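Local atomic coordinates of tRNA (guanine(6)-N2)-methyltransferase (Thermus thermophilus, PDB entry 3TMA), a protein that transfers a methyl group from S-adenosyl-L-methionine to N2 of guanosine 6 in tRNA(Phe), giving N(2)-methylguanosine and S-adenosyl-L-homocysteine. Residues A[175-180]-A[188-193]; A[182-187]-A[212-217]; A[205-210]-A[275-280]; A[239-244]-A[256-261]. All coordinates share one frame; numbering follows the deposited sequence.

Contact 1 of 4, residues A[175-180]-A[188-193]; sequences SRRFPK and TPVLAQ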
loop_
_atom_site.group_PDB
_atom_site.type_symbol
_atom_site.label_atom_id
_atom_site.label_comp_id
_atom_site.label_asym_id
_atom_site.label_seq_id
_atom_site.Cartn_x
_atom_site.Cartn_y
_atom_site.Cartn_z
ATOM N N SER A 175 3.983 -4.419 -3.456
ATOM C CA SER A 175 2.725 -4.119 -4.048
ATOM C C SER A 175 2.660 -4.447 -5.543
ATOM O O SER A 175 1.584 -4.347 -6.148
ATOM C CB SER A 175 2.406 -2.651 -3.804
ATOM O OG SER A 175 3.532 -1.867 -4.126
ATOM N N ARG A 176 3.771 -4.903 -6.129
ATOM C CA ARG A 176 3.748 -5.379 -7.526
ATOM C C ARG A 176 3.181 -6.794 -7.712
ATOM O O ARG A 176 3.384 -7.417 -8.749
ATOM C CB ARG A 176 5.142 -5.325 -8.137
ATOM C CG ARG A 176 5.683 -3.930 -8.239
ATOM C CD ARG A 176 5.170 -3.235 -9.508
ATOM N NE ARG A 176 6.136 -2.233 -9.958
ATOM C CZ ARG A 176 6.128 -0.959 -9.575
ATOM N NH1 ARG A 176 5.176 -0.510 -8.767
ATOM N NH2 ARG A 176 7.063 -0.126 -10.020
ATOM N N ARG A 177 2.370 -7.263 -6.774
ATOM C CA ARG A 177 1.613 -8.493 -7.009
ATOM C C ARG A 177 0.491 -8.275 -8.031
ATOM O O ARG A 177 0.031 -7.124 -8.241
ATOM C CB ARG A 177 1.110 -9.089 -5.690
ATOM C CG ARG A 177 0.350 -8.112 -4.768
ATOM C CD ARG A 177 -0.090 -8.835 -3.510
ATOM N NE ARG A 177 -0.894 -7.966 -2.640
ATOM C CZ ARG A 177 -0.393 -7.055 -1.805
ATOM N NH1 ARG A 177 0.918 -6.849 -1.748
ATOM N NH2 ARG A 177 -1.205 -6.317 -1.043
ATOM N N PHE A 178 0.066 -9.365 -8.672
ATOM C CA PHE A 178 -0.998 -9.339 -9.674
ATOM C C PHE A 178 -0.706 -8.385 -10.851
ATOM O O PHE A 178 -1.558 -7.555 -11.178
ATOM C CB PHE A 178 -2.366 -9.016 -9.020
ATOM C CG PHE A 178 -2.645 -9.833 -7.793
ATOM C CD1 PHE A 178 -2.460 -11.207 -7.825
ATOM C CD2 PHE A 178 -3.018 -9.229 -6.591
ATOM C CE1 PHE A 178 -2.660 -11.987 -6.674
ATOM C CE2 PHE A 178 -3.266 -10.000 -5.436
ATOM C CZ PHE A 178 -3.084 -11.378 -5.478
ATOM N N PRO A 179 0.481 -8.515 -11.501
ATOM C CA PRO A 179 0.894 -7.580 -12.539
ATOM C C PRO A 179 -0.024 -7.644 -13.779
ATOM O O PRO A 179 -0.207 -6.635 -14.449
ATOM C CB PRO A 179 2.331 -8.026 -12.884
ATOM C CG PRO A 179 2.357 -9.506 -12.560
ATOM C CD PRO A 179 1.481 -9.573 -11.288
ATOM N N LYS A 180 -0.642 -8.788 -14.045
ATOM C CA LYS A 180 -1.597 -8.870 -15.150
ATOM C C LYS A 180 -2.796 -7.920 -14.963
ATOM O O LYS A 180 -3.370 -7.438 -15.928
ATOM C CB LYS A 180 -2.077 -10.308 -15.374
ATOM C CG LYS A 180 -1.240 -11.136 -16.364
ATOM C CD LYS A 180 -1.642 -12.626 -16.338
ATOM C CE LYS A 180 -0.413 -13.549 -16.324
ATOM N NZ LYS A 180 0.232 -13.739 -17.668
ATOM N N THR A 188 -3.431 0.450 -6.150
ATOM C CA THR A 188 -2.457 -0.607 -5.859
ATOM C C THR A 188 -3.155 -1.747 -5.124
ATOM O O THR A 188 -4.175 -1.517 -4.446
ATOM C CB THR A 188 -1.317 -0.062 -4.976
ATOM O OG1 THR A 188 -1.868 0.350 -3.716
ATOM C CG2 THR A 188 -0.715 1.175 -5.615
ATOM N N PRO A 189 -2.532 -2.940 -5.120
ATOM C CA PRO A 189 -3.036 -3.980 -4.207
ATOM C C PRO A 189 -2.987 -3.558 -2.718
ATOM O O PRO A 189 -3.791 -4.047 -1.918
ATOM C CB PRO A 189 -2.091 -5.176 -4.477
ATOM C CG PRO A 189 -1.681 -4.996 -5.892
ATOM C CD PRO A 189 -1.588 -3.492 -6.121
ATOM N N VAL A 190 -2.067 -2.664 -2.344
ATOM C CA VAL A 190 -2.016 -2.189 -0.944
ATOM C C VAL A 190 -3.306 -1.408 -0.549
ATOM O O VAL A 190 -3.876 -1.619 0.514
ATOM C CB VAL A 190 -0.762 -1.338 -0.699
ATOM C CG1 VAL A 190 -0.862 -0.624 0.665
ATOM C CG2 VAL A 190 0.514 -2.260 -0.747
ATOM N N LEU A 191 -3.746 -0.515 -1.421
ATOM C CA LEU A 191 -4.996 0.191 -1.227
ATOM C C LEU A 191 -6.213 -0.728 -1.227
ATOM O O LEU A 191 -7.112 -0.586 -0.372
ATOM C CB LEU A 191 -5.176 1.256 -2.298
ATOM C CG LEU A 191 -5.001 2.627 -1.656
ATOM C CD1 LEU A 191 -5.003 3.701 -2.741
ATOM C CD2 LEU A 191 -6.155 2.808 -0.659
ATOM N N ALA A 192 -6.218 -1.713 -2.114
ATOM C CA ALA A 192 -7.257 -2.740 -2.096
ATOM C C ALA A 192 -7.318 -3.518 -0.767
ATOM O O ALA A 192 -8.408 -3.763 -0.217
ATOM C CB ALA A 192 -7.041 -3.714 -3.283
ATOM N N GLN A 193 -6.164 -3.941 -0.269
ATOM C CA GLN A 193 -6.074 -4.641 1.060
ATOM C C GLN A 193 -6.588 -3.737 2.203
ATOM O O GLN A 193 -7.296 -4.190 3.129
ATOM C CB GLN A 193 -4.603 -5.044 1.337
ATOM C CG GLN A 193 -4.341 -5.662 2.740
ATOM C CD GLN A 193 -4.976 -7.038 2.890
ATOM O OE1 GLN A 193 -5.364 -7.411 3.986
ATOM N NE2 GLN A 193 -5.115 -7.779 1.785
#
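Arg177 reaches Pro189 because its first torsion places CG between the backbone N and the carbonyl carbon (chi1 51°) and the chain then runs extended from CG to NE. The two side chains slide past each other in opposite directions. Pro189 CB lies over one face of the guanidinium, displaced toward the rim and 3.5 Å from Arg177 NE, while Gln193 CB approaches its edge. Arginine suits this place: its flat face covers a proline while its nitrogens bond outward, NE in a salt bridge to Glu220 and NH2 to Arg71 O, which together should fix the group's rotation. Glu220 also accepts from Gln193 NE2. Ser175 O comes to 3.3 Å from Pro189 CD, and Ser175 CB touches Val190 CG2 at 3.6 Å while its OG bonds to His74. Pro189 fits the first turn of a helix, where an N-H is not needed for the helical bonding. Just ahead, Thr188 is the N-cap, its OG1 accepting a nearly straight bond (169°) from Leu191 N at 3.1 Å. The contact thus lays the loop that follows strand 162-168 against the start of helix 189-198. Phe178 and Pro189 also touch helix 216-225, and the poorly ordered Lys180 farther along the loop lies against helix 238-250.

Contact 2 of 4, residues A[182-187]-A[212-217]; sequences ALRGSL and TGSGTI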
loop_
_atom_site.group_PDB
_atom_site.type_symbol
_atom_site.label_atom_id
_atom_site.label_comp_id
_atom_site.label_asym_id
_atom_site.label_seq_id
_atom_site.Cartn_x
_atom_site.Cartn_y
_atom_site.Cartn_z
ATOM N N ALA A 182 -2.374 -4.987 -13.459
ATOM C CA ALA A 182 -1.751 -3.686 -13.117
ATOM C C ALA A 182 -1.483 -2.746 -14.302
ATOM O O ALA A 182 -1.779 -3.064 -15.467
ATOM C CB ALA A 182 -0.465 -3.892 -12.325
ATOM N N LEU A 183 -0.882 -1.597 -13.989
ATOM C CA LEU A 183 -0.749 -0.502 -14.949
ATOM C C LEU A 183 -2.088 0.227 -15.039
ATOM O O LEU A 183 -2.168 1.358 -15.539
ATOM N N ARG A 184 -3.133 -0.457 -14.569
ATOM C CA ARG A 184 -4.453 0.123 -14.355
ATOM C C ARG A 184 -4.878 -0.056 -12.881
ATOM O O ARG A 184 -4.937 -1.179 -12.378
ATOM C CB ARG A 184 -5.476 -0.508 -15.312
ATOM C CG ARG A 184 -6.741 0.325 -15.528
ATOM C CD ARG A 184 -6.428 1.737 -16.037
ATOM N NE ARG A 184 -7.629 2.455 -16.462
ATOM C CZ ARG A 184 -8.519 2.995 -15.632
ATOM N NH1 ARG A 184 -8.361 2.902 -14.320
ATOM N NH2 ARG A 184 -9.572 3.630 -16.118
ATOM N N GLY A 185 -5.084 1.055 -12.173
ATOM C CA GLY A 185 -4.754 2.372 -12.701
ATOM C C GLY A 185 -3.729 3.032 -11.803
ATOM O O GLY A 185 -2.524 2.750 -11.884
ATOM N N SER A 186 -4.211 3.908 -10.928
ATOM C CA SER A 186 -3.411 4.327 -9.790
ATOM C C SER A 186 -3.621 3.379 -8.594
ATOM O O SER A 186 -2.968 3.534 -7.553
ATOM C CB SER A 186 -3.719 5.786 -9.413
ATOM O OG SER A 186 -2.596 6.369 -8.767
ATOM N N LEU A 187 -4.510 2.390 -8.753
ATOM C CA LEU A 187 -5.004 1.624 -7.600
ATOM C C LEU A 187 -4.179 0.378 -7.240
ATOM O O LEU A 187 -4.308 -0.657 -7.887
ATOM C CB LEU A 187 -6.453 1.223 -7.781
ATOM C CG LEU A 187 -6.843 0.445 -6.521
ATOM C CD1 LEU A 187 -7.250 1.401 -5.447
ATOM C CD2 LEU A 187 -7.933 -0.518 -6.795
ATOM N N THR A 212 -14.701 -3.166 -11.235
ATOM C CA THR A 212 -13.547 -4.030 -10.952
ATOM C C THR A 212 -12.351 -3.671 -11.839
ATOM O O THR A 212 -11.205 -3.900 -11.445
ATOM C CB THR A 212 -13.900 -5.545 -10.989
ATOM O OG1 THR A 212 -12.835 -6.292 -10.373
ATOM C CG2 THR A 212 -14.044 -6.041 -12.435
ATOM N N GLY A 213 -12.615 -3.087 -13.025
ATOM C CA GLY A 213 -11.546 -2.836 -14.006
ATOM C C GLY A 213 -10.807 -4.131 -14.355
ATOM O O GLY A 213 -11.431 -5.160 -14.670
ATOM N N SER A 214 -9.474 -4.108 -14.288
ATOM C CA SER A 214 -8.701 -5.313 -14.569
ATOM C C SER A 214 -8.526 -6.245 -13.353
ATOM O O SER A 214 -7.806 -7.235 -13.425
ATOM C CB SER A 214 -7.345 -4.937 -15.182
ATOM O OG SER A 214 -6.767 -3.913 -14.397
ATOM N N GLY A 215 -9.244 -5.974 -12.264
ATOM C CA GLY A 215 -9.553 -7.009 -11.297
ATOM C C GLY A 215 -8.848 -6.849 -9.951
ATOM O O GLY A 215 -9.021 -7.692 -9.093
ATOM N N THR A 216 -8.075 -5.781 -9.749
ATOM C CA THR A 216 -7.197 -5.683 -8.559
ATOM C C THR A 216 -7.860 -5.901 -7.205
ATOM O O THR A 216 -7.358 -6.705 -6.379
ATOM C CB THR A 216 -6.430 -4.360 -8.517
ATOM O OG1 THR A 216 -5.653 -4.229 -9.718
ATOM C CG2 THR A 216 -5.489 -4.325 -7.290
ATOM N N ILE A 217 -9.012 -5.256 -6.986
ATOM C CA ILE A 217 -9.708 -5.410 -5.703
ATOM C C ILE A 217 -10.253 -6.841 -5.500
ATOM O O ILE A 217 -10.071 -7.428 -4.417
ATOM C CB ILE A 217 -10.844 -4.399 -5.550
ATOM C CG1 ILE A 217 -10.266 -3.002 -5.318
ATOM C CG2 ILE A 217 -11.705 -4.740 -4.354
ATOM C CD1 ILE A 217 -11.325 -1.875 -5.554
HETATM O O HOH W 1 -7.307 -3.536 -11.619
#
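Ser214, Thr216 and Ile217 meet the loop 182-187, and the turn that presents them begins at Thr212, whose carbonyl O accepts from Gly215 N at 3.0 Å. This is a type II' beta turn, and its second position, Gly213, takes a positive phi (56°) that a residue without a side chain adopts easily. Ser214 follows, with its OG 3.8 Å from Arg184 CB. The same hydroxyl is bonded to Ala181 O and accepts a bond from a bridging water at 2.9 Å. Gly215 then stands as the N-cap of helix 216-225, at a phi of 111° where a side chain would press on the preceding carbonyl. Together these residues form the glycine-rich loop after the first strand of a Rossmann-fold methyltransferase, and Ser214, Gly215 and Thr216 probably bind S-adenosyl-L-methionine, as in related enzymes. Thr216 opens the helix with both branches in use. OG1, anti to the carbonyl carbon (chi1 -58°), lies 2.6 Å from the bridging water, which also donates a weak bond to Arg184 O; CG2 faces Leu187 O at 3.9 Å. Threonine suits the place, its hydroxyl meeting the water and its methyl packing against the loop backbone. Ile217 adds the apolar contact: its CG1 is 3.7 Å from Leu187 CD2, the two side chains cross at about a right angle, and both also touch Asn279.

Contact 3 of 4, residues A[205-210]-A[275-280]; sequences MRVLDP and RILANP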
loop_
_atom_site.group_PDB
_atom_site.type_symbol
_atom_site.label_atom_id
_atom_site.label_comp_id
_atom_site.label_asym_id
_atom_site.label_seq_id
_atom_site.Cartn_x
_atom_site.Cartn_y
_atom_site.Cartn_z
ATOM N N MET A 205 -17.329 -14.372 4.348
ATOM C CA MET A 205 -18.213 -13.290 3.907
ATOM C C MET A 205 -18.257 -13.163 2.395
ATOM O O MET A 205 -17.296 -13.507 1.689
ATOM C CB MET A 205 -17.810 -11.940 4.510
ATOM C CG MET A 205 -18.053 -11.852 6.002
ATOM S SD MET A 205 -17.523 -10.202 6.523
ATOM C CE MET A 205 -17.664 -10.367 8.305
ATOM N N ARG A 206 -19.430 -12.773 1.897
ATOM C CA ARG A 206 -19.650 -12.506 0.466
ATOM C C ARG A 206 -19.154 -11.109 0.151
ATOM O O ARG A 206 -19.505 -10.142 0.856
ATOM C CB ARG A 206 -21.162 -12.588 0.147
ATOM C CG ARG A 206 -21.781 -14.014 0.354
ATOM C CD ARG A 206 -23.327 -13.917 0.531
ATOM N NE ARG A 206 -23.677 -13.107 1.696
ATOM C CZ ARG A 206 -24.909 -12.737 2.024
ATOM N NH1 ARG A 206 -25.126 -12.007 3.123
ATOM N NH2 ARG A 206 -25.934 -13.158 1.297
ATOM N N VAL A 207 -18.397 -10.950 -0.930
ATOM C CA VAL A 207 -17.764 -9.637 -1.172
ATOM C C VAL A 207 -18.055 -9.246 -2.607
ATOM O O VAL A 207 -17.989 -10.131 -3.497
ATOM C CB VAL A 207 -16.221 -9.741 -1.025
ATOM C CG1 VAL A 207 -15.529 -8.409 -1.490
ATOM C CG2 VAL A 207 -15.867 -10.046 0.414
ATOM N N LEU A 208 -18.403 -7.971 -2.846
ATOM C CA LEU A 208 -18.606 -7.496 -4.228
ATOM C C LEU A 208 -17.614 -6.375 -4.552
ATOM O O LEU A 208 -17.462 -5.429 -3.768
ATOM C CB LEU A 208 -20.038 -6.984 -4.445
ATOM C CG LEU A 208 -20.315 -6.120 -5.698
ATOM C CD1 LEU A 208 -20.221 -6.986 -6.996
ATOM C CD2 LEU A 208 -21.719 -5.442 -5.553
ATOM N N ASP A 209 -16.980 -6.477 -5.724
ATOM C CA ASP A 209 -16.147 -5.375 -6.308
ATOM C C ASP A 209 -16.903 -4.757 -7.523
ATOM O O ASP A 209 -16.869 -5.301 -8.631
ATOM C CB ASP A 209 -14.818 -6.000 -6.726
ATOM C CG ASP A 209 -13.912 -5.038 -7.501
ATOM O OD1 ASP A 209 -14.256 -3.818 -7.611
ATOM O OD2 ASP A 209 -12.848 -5.531 -8.000
ATOM N N PRO A 210 -17.647 -3.652 -7.312
ATOM C CA PRO A 210 -18.594 -3.241 -8.357
ATOM C C PRO A 210 -17.986 -2.427 -9.507
ATOM O O PRO A 210 -18.655 -2.239 -10.538
ATOM C CB PRO A 210 -19.638 -2.426 -7.577
ATOM C CG PRO A 210 -18.825 -1.760 -6.436
ATOM C CD PRO A 210 -17.754 -2.820 -6.092
ATOM N N ARG A 275 -20.141 -7.334 2.110
ATOM C CA ARG A 275 -19.156 -6.260 2.020
ATOM C C ARG A 275 -19.036 -5.829 0.572
ATOM O O ARG A 275 -19.012 -6.674 -0.339
ATOM C CB ARG A 275 -17.756 -6.748 2.506
ATOM C CG ARG A 275 -17.667 -7.190 4.010
ATOM C CD ARG A 275 -18.086 -6.000 4.921
ATOM N NE ARG A 275 -17.890 -6.320 6.346
ATOM C CZ ARG A 275 -18.845 -6.779 7.143
ATOM N NH1 ARG A 275 -20.081 -6.991 6.677
ATOM N NH2 ARG A 275 -18.571 -7.012 8.413
ATOM N N ILE A 276 -18.977 -4.521 0.343
ATOM C CA ILE A 276 -18.811 -3.984 -1.018
ATOM C C ILE A 276 -17.594 -3.057 -0.981
ATOM O O ILE A 276 -17.479 -2.201 -0.096
ATOM C CB ILE A 276 -20.075 -3.180 -1.458
ATOM C CG1 ILE A 276 -21.283 -4.127 -1.464
ATOM C CG2 ILE A 276 -19.877 -2.518 -2.842
ATOM C CD1 ILE A 276 -22.629 -3.409 -1.855
ATOM N N LEU A 277 -16.625 -3.312 -1.858
ATOM C CA LEU A 277 -15.375 -2.544 -1.847
ATOM C C LEU A 277 -15.308 -1.796 -3.169
ATOM O O LEU A 277 -15.212 -2.425 -4.217
ATOM C CB LEU A 277 -14.164 -3.510 -1.751
ATOM C CG LEU A 277 -14.302 -4.610 -0.681
ATOM C CD1 LEU A 277 -13.096 -5.595 -0.733
ATOM C CD2 LEU A 277 -14.437 -4.003 0.725
ATOM N N ALA A 278 -15.424 -0.473 -3.124
ATOM C CA ALA A 278 -15.838 0.277 -4.327
ATOM C C ALA A 278 -14.820 1.382 -4.649
ATOM O O ALA A 278 -14.464 2.181 -3.775
ATOM C CB ALA A 278 -17.191 0.849 -4.127
ATOM N N ASN A 279 -14.369 1.410 -5.906
ATOM C CA ASN A 279 -13.413 2.387 -6.382
ATOM C C ASN A 279 -14.040 2.992 -7.653
ATOM O O ASN A 279 -13.728 2.571 -8.764
ATOM C CB ASN A 279 -12.112 1.651 -6.710
ATOM C CG ASN A 279 -11.095 2.504 -7.391
ATOM O OD1 ASN A 279 -10.944 3.684 -7.087
ATOM N ND2 ASN A 279 -10.359 1.896 -8.330
ATOM N N PRO A 280 -14.964 3.947 -7.492
ATOM C CA PRO A 280 -15.700 4.493 -8.669
ATOM C C PRO A 280 -14.773 5.257 -9.625
ATOM O O PRO A 280 -13.756 5.762 -9.180
ATOM C CB PRO A 280 -16.691 5.488 -8.046
ATOM C CG PRO A 280 -16.809 5.093 -6.610
ATOM C CD PRO A 280 -15.530 4.372 -6.206
HETATM O O HOH W 2 -14.651 -1.154 -7.199
#
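The guanidinium of Arg275 carries the sulfur of Met205 over the centre of one face, SD being 3.7 Å from Arg275 CZ, and Met205 CE reaches out to NH2 at 3.5 Å. Arg275 NE also gives weak hydrogen bonds to Ala199 O and Asp200 O. An unbranched, polarisable methionine can lie flat on such a cation. The pair stands at the start of two parallel neighbouring strands, 207-209 and 275-278, in the middle of the Rossmann-fold sheet, whose order 3-2-1-4-5-7-6 is that of S-adenosylmethionine-dependent methyltransferases. Arg206 O accepts from Arg275 N, Leu208 N donates to Arg275 O at 2.9 Å, and Leu208 O accepts from Leu277 N at 3.0 Å. On the face bearing Val207 and Arg275, Val207 CG1 packs on Leu277 CD1 at 3.8 Å, and helix 216-225 packs on Val207 and Leu277. On the face of Leu208 and Ile276, helix 290-305 touches Ile276. Branched and aliphatic residues suit these buried positions between sheet and helix. Pro210 ends the pattern: it has no N-H to offer Leu277 O and instead brings CD to within 3.2 Å of that oxygen, while its CG rests on Ile276 CG2 and Ala278 CB. One water also links the two segments, between the side chain of Asp209, whose OD2 bonds to Thr212, and the Asn279 backbone. It lies 2.7 Å from Asp209 OD1, to which it probably donates, and accepts from Asn279 N at 2.9 Å.

Contact 4 of 4, residues A[239-244]-A[256-261]; sequences KRLGLA and IRFLRA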
loop_
_atom_site.group_PDB
_atom_site.type_symbol
_atom_site.label_atom_id
_atom_site.label_comp_id
_atom_site.label_asym_id
_atom_site.label_seq_id
_atom_site.Cartn_x
_atom_site.Cartn_y
_atom_site.Cartn_z
ATOM N N LYS A 239 -13.044 -6.126 -22.368
ATOM C CA LYS A 239 -11.604 -6.283 -22.517
ATOM C C LYS A 239 -10.914 -6.379 -21.159
ATOM O O LYS A 239 -10.088 -7.266 -20.938
ATOM C CB LYS A 239 -11.017 -5.123 -23.324
ATOM C CG LYS A 239 -11.458 -5.094 -24.779
ATOM C CD LYS A 239 -10.859 -3.905 -25.512
ATOM C CE LYS A 239 -11.280 -3.891 -26.973
ATOM N NZ LYS A 239 -10.720 -2.717 -27.700
ATOM N N ARG A 240 -11.252 -5.467 -20.251
ATOM C CA ARG A 240 -10.657 -5.473 -18.950
ATOM C C ARG A 240 -11.107 -6.683 -18.133
ATOM O O ARG A 240 -10.338 -7.171 -17.323
ATOM C CB ARG A 240 -10.901 -4.168 -18.224
ATOM C CG ARG A 240 -10.043 -3.032 -18.765
ATOM C CD ARG A 240 -10.057 -1.847 -17.813
ATOM N NE ARG A 240 -9.664 -0.613 -18.495
ATOM C CZ ARG A 240 -9.531 0.566 -17.893
ATOM N NH1 ARG A 240 -9.745 0.674 -16.585
ATOM N NH2 ARG A 240 -9.166 1.634 -18.596
ATOM N N LEU A 241 -12.338 -7.156 -18.334
ATOM C CA LEU A 241 -12.775 -8.404 -17.721
ATOM C C LEU A 241 -11.961 -9.613 -18.218
ATOM O O LEU A 241 -11.715 -10.535 -17.458
ATOM C CB LEU A 241 -14.260 -8.673 -17.975
ATOM C CG LEU A 241 -15.275 -7.752 -17.285
ATOM C CD1 LEU A 241 -16.665 -8.219 -17.586
ATOM C CD2 LEU A 241 -15.058 -7.676 -15.786
ATOM N N GLY A 242 -11.571 -9.602 -19.489
ATOM C CA GLY A 242 -10.721 -10.649 -20.060
ATOM C C GLY A 242 -9.388 -10.718 -19.329
ATOM O O GLY A 242 -8.953 -11.794 -18.951
ATOM N N LEU A 243 -8.785 -9.556 -19.080
ATOM C CA LEU A 243 -7.537 -9.459 -18.338
ATOM C C LEU A 243 -7.724 -9.937 -16.909
ATOM O O LEU A 243 -6.900 -10.679 -16.406
ATOM C CB LEU A 243 -7.000 -8.013 -18.313
ATOM C CG LEU A 243 -6.313 -7.413 -19.558
ATOM C CD1 LEU A 243 -5.416 -6.206 -19.164
ATOM C CD2 LEU A 243 -5.501 -8.425 -20.360
ATOM N N ALA A 244 -8.796 -9.501 -16.257
ATOM C CA ALA A 244 -9.048 -9.896 -14.881
ATOM C C ALA A 244 -9.144 -11.416 -14.747
ATOM O O ALA A 244 -8.614 -12.002 -13.790
ATOM C CB ALA A 244 -10.330 -9.227 -14.362
ATOM N N ILE A 256 -13.513 -16.482 -8.503
ATOM C CA ILE A 256 -14.136 -15.138 -8.591
ATOM C C ILE A 256 -15.156 -15.137 -9.749
ATOM O O ILE A 256 -14.837 -15.607 -10.845
ATOM C CB ILE A 256 -13.095 -14.065 -8.883
ATOM C CG1 ILE A 256 -12.114 -13.952 -7.693
ATOM C CG2 ILE A 256 -13.790 -12.711 -9.141
ATOM C CD1 ILE A 256 -10.764 -13.271 -8.108
ATOM N N ARG A 257 -16.354 -14.585 -9.515
ATOM C CA ARG A 257 -17.366 -14.499 -10.561
ATOM C C ARG A 257 -17.252 -13.127 -11.159
ATOM O O ARG A 257 -17.744 -12.144 -10.554
ATOM C CB ARG A 257 -18.758 -14.695 -9.959
ATOM C CG ARG A 257 -19.951 -14.530 -10.965
ATOM C CD ARG A 257 -21.290 -15.087 -10.365
ATOM N NE ARG A 257 -22.481 -14.693 -11.131
ATOM C CZ ARG A 257 -22.898 -15.352 -12.217
ATOM N NH1 ARG A 257 -22.208 -16.395 -12.675
ATOM N NH2 ARG A 257 -23.978 -14.950 -12.872
ATOM N N PHE A 258 -16.586 -13.033 -12.314
ATOM C CA PHE A 258 -16.493 -11.758 -13.050
ATOM C C PHE A 258 -17.664 -11.657 -14.035
ATOM O O PHE A 258 -17.881 -12.551 -14.846
ATOM C CB PHE A 258 -15.196 -11.636 -13.866
ATOM C CG PHE A 258 -13.933 -11.500 -13.019
ATOM C CD1 PHE A 258 -13.564 -10.273 -12.497
ATOM C CD2 PHE A 258 -13.122 -12.601 -12.787
ATOM C CE1 PHE A 258 -12.394 -10.122 -11.728
ATOM C CE2 PHE A 258 -11.955 -12.485 -12.003
ATOM C CZ PHE A 258 -11.597 -11.256 -11.465
ATOM N N LEU A 259 -18.322 -10.512 -14.058
ATOM C CA LEU A 259 -19.538 -10.374 -14.847
ATOM C C LEU A 259 -19.573 -9.000 -15.498
ATOM O O LEU A 259 -19.156 -8.005 -14.894
ATOM C CB LEU A 259 -20.721 -10.531 -13.889
ATOM C CG LEU A 259 -22.015 -11.264 -14.186
ATOM C CD1 LEU A 259 -21.823 -12.714 -14.762
ATOM C CD2 LEU A 259 -22.869 -11.251 -12.904
ATOM N N ARG A 260 -20.035 -8.929 -16.746
ATOM C CA ARG A 260 -20.280 -7.643 -17.367
ATOM C C ARG A 260 -21.511 -7.044 -16.687
ATOM O O ARG A 260 -22.564 -7.664 -16.663
ATOM C CB ARG A 260 -20.504 -7.794 -18.878
ATOM C CG ARG A 260 -20.790 -6.447 -19.568
ATOM C CD ARG A 260 -21.464 -6.627 -20.959
ATOM N NE ARG A 260 -22.360 -5.508 -21.295
ATOM C CZ ARG A 260 -21.964 -4.351 -21.835
ATOM N NH1 ARG A 260 -22.854 -3.403 -22.097
ATOM N NH2 ARG A 260 -20.683 -4.134 -22.107
ATOM N N ALA A 261 -21.368 -5.858 -16.101
ATOM C CA ALA A 261 -22.371 -5.359 -15.160
ATOM C C ALA A 261 -22.294 -3.836 -15.064
ATOM O O ALA A 261 -21.200 -3.260 -14.941
ATOM C CB ALA A 261 -22.150 -5.961 -13.806
#
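Ala244 N donates to Arg240 O at 3.0 Å, and this helical bond helps fix the residue whose methyl group meets Phe258. Ala244 CB lies over the ring in a CH-pi contact, 3.9 Å from the Phe258 centroid and 27° off the ring normal. Ile256 CG2 covers the opposite face, so the ring is sandwiched between two aliphatic groups, both offset toward its rim. The torsion that puts Phe258 CG anti to its carbonyl carbon (chi1 -69°) turns the ring toward the helix; an alanine suits the helix because a small methyl allows so close an approach. One turn earlier Leu241 reaches farther, its CD1 touching the strand backbone at Arg260 N, 3.5 Å away, and its CD2 lying 4.4 Å from Phe258 CB. Leucine has the length to bridge helix and strand here. The helix segment runs nearly antiparallel to the strand, 172° between directions, with the two axes 9.1 Å apart at their closest. This is the return half of a beta-alpha-beta crossover: strand 231-235, helix 238-250, then strand 257-260 at the sheet edge, hydrogen-bonded to 231-235, with Phe258 and Ile256 also packing on helix 216-225.

All four contacts belong to the catalytic Rossmann-fold domain. Contacts 1 and 2 cross along the chain, their centres about 8 Å apart, and both use the loop before helix 189-198; Ala192 and Ile217 touch between them. Contact 3 pairs the central strands 207-209 and 275-278, and contact 4, about 14 Å away between centres, is nested in the chain loop that contact 3 closes and reaches the outer strand of the same sheet. Contact 2 touches both: contact 3 through Ile217, contact 4 where Ser214 meets Ala244. The probable S-adenosyl-L-methionine residues of contacts 2 and 3 are thereby gathered at one end of the sheet.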